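Local atomic coordinates of dihydropteroate synthase (Burkholderia cenocepacia, PDB entry 2Y5J), a protein that probably joins para-aminobenzoate to 6-hydroxymethyl-7,8-dihydropterin diphosphate, yielding the folate precursor 7,8-dihydropteroate and releasing diphosphate. Residues C13-L18 with G117-N122. Numbering follows the deposited sequence.
Sequences CGRFEL and GADLIN. With EDO (1,2-ethanediol), chain E.
Asp119 reaches into the turn of the N-terminal hairpin, where Arg15 holds its carboxylate side-on. Arg15 NE donates to the syn lone pair of Asp119 OD1 and Arg15 NH2 to that of Asp119 OD2, the latter at 3.0 Å, with guanidinium and carboxylate planes only 21° apart. The arginine chain bends at chi3 (-81°), which turns NE and NH2 toward the two carboxylate oxygens; its NH1 bonds to Arg94 O. Asp119 OD1 takes a second, nearly straight bond from Arg15 N at 3.0 Å, on its anti side and 24° out of the carboxylate plane. With Leu100 N also donating to OD2, the buried carboxylate is fixed in rotation and its negative charge probably stabilised. Cys13 to Phe16 form a type II' beta turn with Gly14 at positive phi, joining strands 11-13 and 16-18 in an antiparallel hairpin that packs at the N-terminal end of strand 120-123 in the TIM barrel, just after the Schellman motif at Gly117 that ends helix 107-115. Gly14 CA lies 4.1 Å from Asp119 CA, and buried Cys13 SG rests against Leu120 CB at 3.9 Å. Packing is looser around partly exposed Arg15 and Phe16, whose ring turns an edge to Asp119 OD2, 3.8 Å from Phe16 CE2. Between the turn and the loop leading into the strand sits a 1,2-ethanediol, probably from the crystallisation liquor, whose O1 donates to Ala118 O at 2.6 Å.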
loop_
_atom_site.group_PDB
_atom_site.type_symbol
_atom_site.label_atom_id
_atom_site.label_comp_id
_atom_site.label_asym_id
_atom_site.label_seq_id
_atom_site.Cartn_x
_atom_site.Cartn_y
_atom_site.Cartn_z
ATOM N N CYS A 13 6.124 -2.086 11.788
ATOM C CA CYS A 13 5.068 -2.827 11.127
ATOM C C CYS A 13 5.005 -4.237 11.684
ATOM O O CYS A 13 5.521 -5.172 11.106
ATOM C CB CYS A 13 5.237 -2.648 9.614
ATOM S SG CYS A 13 4.937 -3.958 8.417
ATOM N N GLY A 14 4.328 -4.388 12.822
ATOM C CA GLY A 14 4.106 -5.701 13.404
ATOM C C GLY A 14 5.417 -6.226 13.950
ATOM O O GLY A 14 6.086 -5.522 14.699
ATOM N N ARG A 15 5.804 -7.422 13.514
ATOM C CA ARG A 15 7.043 -8.066 13.926
ATOM C C ARG A 15 8.294 -7.304 13.507
ATOM O O ARG A 15 9.355 -7.552 14.095
ATOM C CB ARG A 15 7.127 -9.486 13.349
ATOM C CG ARG A 15 6.182 -10.505 14.014
ATOM C CD ARG A 15 6.271 -11.850 13.281
ATOM N NE ARG A 15 5.457 -11.892 12.068
ATOM C CZ ARG A 15 5.471 -12.878 11.177
ATOM N NH1 ARG A 15 6.313 -13.903 11.300
ATOM N NH2 ARG A 15 4.682 -12.770 10.113
ATOM N N PHE A 16 8.170 -6.390 12.539
ATOM C CA PHE A 16 9.313 -5.849 11.810
ATOM C C PHE A 16 9.437 -4.343 11.934
ATOM O O PHE A 16 8.469 -3.589 11.853
ATOM C CB PHE A 16 9.188 -6.260 10.349
ATOM C CG PHE A 16 9.024 -7.745 10.142
ATOM C CD1 PHE A 16 10.110 -8.604 10.227
ATOM C CD2 PHE A 16 7.777 -8.286 9.896
ATOM C CE1 PHE A 16 9.966 -9.964 10.018
ATOM C CE2 PHE A 16 7.608 -9.644 9.664
ATOM C CZ PHE A 16 8.708 -10.480 9.736
ATOM N N GLU A 17 10.650 -3.881 12.190
ATOM C CA GLU A 17 10.927 -2.457 12.191
ATOM C C GLU A 17 11.482 -2.275 10.777
ATOM O O GLU A 17 12.506 -2.868 10.429
ATOM C CB GLU A 17 11.965 -2.122 13.275
ATOM C CG GLU A 17 11.447 -1.674 14.649
ATOM C CD GLU A 17 12.091 -2.435 15.807
ATOM O OE1 GLU A 17 11.881 -3.676 15.851
ATOM O OE2 GLU A 17 12.783 -1.791 16.644
ATOM N N LEU A 18 10.811 -1.485 9.944
ATOM C CA LEU A 18 11.142 -1.499 8.532
ATOM C C LEU A 18 11.731 -0.130 8.335
ATOM O O LEU A 18 11.220 0.880 8.817
ATOM C CB LEU A 18 9.912 -1.663 7.648
ATOM C CG LEU A 18 9.145 -2.976 7.583
ATOM C CD1 LEU A 18 7.942 -2.789 6.648
ATOM C CD2 LEU A 18 9.930 -4.205 7.181
ATOM N N GLY A 117 -1.790 -13.007 13.893
ATOM C CA GLY A 117 -0.466 -12.427 13.603
ATOM C C GLY A 117 -0.158 -11.814 12.230
ATOM O O GLY A 117 0.863 -12.162 11.636
ATOM N N ALA A 118 -1.005 -10.940 11.677
ATOM C CA ALA A 118 -0.699 -10.187 10.452
ATOM C C ALA A 118 0.083 -8.957 10.881
ATOM O O ALA A 118 -0.133 -8.492 12.000
ATOM C CB ALA A 118 -1.968 -9.742 9.750
ATOM N N ASP A 119 0.962 -8.435 10.029
ATOM C CA ASP A 119 1.852 -7.357 10.440
ATOM C C ASP A 119 1.452 -5.931 10.059
ATOM O O ASP A 119 2.038 -4.979 10.591
ATOM C CB ASP A 119 3.273 -7.627 9.932
ATOM C CG ASP A 119 3.787 -8.967 10.401
ATOM O OD1 ASP A 119 4.222 -9.023 11.571
ATOM O OD2 ASP A 119 3.777 -9.946 9.626
ATOM N N LEU A 120 0.510 -5.806 9.122
ATOM C CA LEU A 120 0.145 -4.520 8.532
ATOM C C LEU A 120 -1.241 -4.576 7.910
ATOM O O LEU A 120 -1.606 -5.533 7.214
ATOM C CB LEU A 120 1.170 -4.191 7.444
ATOM C CG LEU A 120 1.215 -3.002 6.480
ATOM C CD1 LEU A 120 2.339 -3.299 5.474
ATOM C CD2 LEU A 120 -0.044 -2.736 5.674
ATOM N N ILE A 121 -2.014 -3.529 8.167
ATOM C CA ILE A 121 -3.363 -3.479 7.640
ATOM C C ILE A 121 -3.398 -2.435 6.534
ATOM O O ILE A 121 -2.985 -1.306 6.739
ATOM C CB ILE A 121 -4.401 -3.044 8.693
ATOM C CG1 ILE A 121 -4.445 -4.023 9.869
ATOM C CG2 ILE A 121 -5.787 -3.036 8.057
ATOM C CD1 ILE A 121 -4.962 -5.417 9.525
ATOM N N ASN A 122 -3.923 -2.835 5.383
ATOM C CA ASN A 122 -4.074 -1.989 4.210
ATOM C C ASN A 122 -5.547 -1.683 3.919
ATOM O O ASN A 122 -6.321 -2.589 3.567
ATOM C CB ASN A 122 -3.500 -2.789 3.043
ATOM C CG ASN A 122 -2.816 -1.919 2.040
ATOM O OD1 ASN A 122 -3.445 -1.117 1.359
ATOM N ND2 ASN A 122 -1.503 -2.008 2.012
HETATM C C1 EDO E . 2.624 -9.285 14.172
HETATM O O1 EDO E . 1.789 -9.817 13.129
HETATM C C2 EDO E . 2.146 -7.953 14.740
HETATM O O2 EDO E . 3.142 -7.500 15.671
#